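Local atomic coordinates of BlEst2 (Bacillus licheniformis, PDB entry 6WPX), a protein that probably hydrolyses ester bonds, as an esterase or lipase made as a propeptide form. Residues Gly310-Thr315 against Ile359-Ala364. Residues are numbered along the deposited sequence; the frame is centred on the assembly and turned at random.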
# COMPACT_ATOMS: atom_id res chain seq x y z
N GLY A 310 14.10 11.39 -23.88
CA GLY A 310 13.13 10.35 -24.22
C GLY A 310 12.09 9.99 -23.18
O GLY A 310 11.48 8.93 -23.25
N VAL A 311 11.85 10.90 -22.22
CA VAL A 311 10.83 10.63 -21.19
C VAL A 311 9.47 11.00 -21.77
O VAL A 311 9.29 12.11 -22.27
CB VAL A 311 11.15 11.34 -19.83
CG1 VAL A 311 10.02 11.14 -18.82
CG2 VAL A 311 12.45 10.83 -19.25
N LYS A 312 8.52 10.06 -21.69
CA LYS A 312 7.17 10.25 -22.20
C LYS A 312 6.34 11.12 -21.25
O LYS A 312 5.52 11.93 -21.69
CB LYS A 312 6.50 8.89 -22.42
CG LYS A 312 5.25 8.92 -23.30
CD LYS A 312 5.54 9.21 -24.77
CE LYS A 312 4.32 9.00 -25.63
NZ LYS A 312 4.06 7.56 -25.88
N GLU A 313 6.58 10.95 -19.94
CA GLU A 313 5.86 11.66 -18.90
C GLU A 313 6.58 11.57 -17.58
O GLU A 313 7.19 10.56 -17.26
CB GLU A 313 4.45 11.05 -18.71
CG GLU A 313 3.52 11.89 -17.85
CD GLU A 313 2.12 11.36 -17.62
OE1 GLU A 313 1.95 10.12 -17.54
OE2 GLU A 313 1.19 12.18 -17.47
N ILE A 314 6.44 12.62 -16.79
CA ILE A 314 6.85 12.65 -15.40
C ILE A 314 5.61 13.05 -14.61
O ILE A 314 4.81 13.85 -15.09
CB ILE A 314 8.09 13.56 -15.06
CG1 ILE A 314 7.90 15.03 -15.52
CG2 ILE A 314 9.41 12.96 -15.60
CD1 ILE A 314 8.89 16.05 -14.91
N THR A 315 5.46 12.48 -13.42
CA THR A 315 4.46 12.92 -12.44
C THR A 315 5.34 13.44 -11.33
O THR A 315 6.40 12.86 -11.06
CB THR A 315 3.38 11.90 -12.08
OG1 THR A 315 3.90 10.92 -11.18
CG2 THR A 315 2.71 11.25 -13.32
N ILE A 359 3.58 16.13 -16.40
CA ILE A 359 4.18 16.82 -17.54
C ILE A 359 4.43 15.82 -18.65
O ILE A 359 5.22 14.89 -18.48
CB ILE A 359 5.46 17.62 -17.16
CG1 ILE A 359 5.19 18.74 -16.14
CG2 ILE A 359 6.16 18.20 -18.40
CD1 ILE A 359 5.47 18.34 -14.71
N LYS A 360 3.77 16.04 -19.80
CA LYS A 360 3.94 15.20 -20.99
C LYS A 360 5.23 15.63 -21.66
O LYS A 360 5.54 16.83 -21.68
CB LYS A 360 2.75 15.38 -21.95
CG LYS A 360 1.38 15.00 -21.36
CD LYS A 360 0.23 15.82 -22.01
CE LYS A 360 -0.67 15.03 -22.93
NZ LYS A 360 -1.67 15.90 -23.62
N ASN A 361 5.98 14.66 -22.21
CA ASN A 361 7.23 14.87 -22.94
C ASN A 361 8.11 15.95 -22.30
O ASN A 361 8.38 16.99 -22.92
CB ASN A 361 6.98 15.20 -24.42
CG ASN A 361 6.12 14.19 -25.13
OD1 ASN A 361 4.99 14.47 -25.48
ND2 ASN A 361 6.60 12.96 -25.22
N PRO A 362 8.54 15.76 -21.03
CA PRO A 362 9.35 16.79 -20.38
C PRO A 362 10.71 16.98 -21.05
O PRO A 362 11.30 16.00 -21.49
CB PRO A 362 9.49 16.28 -18.95
CG PRO A 362 9.37 14.81 -19.06
CD PRO A 362 8.34 14.59 -20.13
N ALA A 363 11.18 18.24 -21.13
CA ALA A 363 12.47 18.57 -21.70
C ALA A 363 13.57 17.90 -20.85
O ALA A 363 13.45 17.84 -19.63
CB ALA A 363 12.66 20.08 -21.70
N ALA A 364 14.59 17.34 -21.51
CA ALA A 364 15.70 16.68 -20.82
C ALA A 364 16.57 17.71 -20.17
O ALA A 364 16.72 18.80 -20.71
CB ALA A 364 16.52 15.85 -21.78
O HOH W 1 12.70 13.94 -21.91
O HOH W 2 10.52 14.27 -23.60
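The side-chain amide of Asn361 lies alongside the Lys312 chain, both pointing the same way, with Asn361 ND2 3.9 Å from Lys312 CD. Pro362, a puckered ring, meets Val311 and Ile314 through CG, while CD borders backbone. Pro362 CG lies 3.7 Å from Val311 CG1 and nearly as close to Ile314 CG1. Pro362 CD rests 3.4 Å from Val311 O. Ile314 CG1 sits between the backbone N and the carbonyl carbon (chi1 55°), a rotamer that brings it against both Pro362 and Ile359 CB; a serine here would probably leave the proline ring and Ile359 without their shared apolar partner. Backbone bonds fix the register: Ile314 N donates to Ile359 O at 3.1 Å, and Ile359 N returns a straight bond to Ile314 O (168° at the hydrogen). Asn361 N reaches Lys312 O at 2.8 Å from above the carbonyl plane, 53° out of it. On the opposite edge of strand 313-320, Asp386 of strand 377-386 is bonded by the backbones of both Lys312 and Glu313, a classic beta bulge. The contact is thus where strand 313-320 begins and strand 353-360 ends, paired antiparallel, in a five-stranded antiparallel sheet.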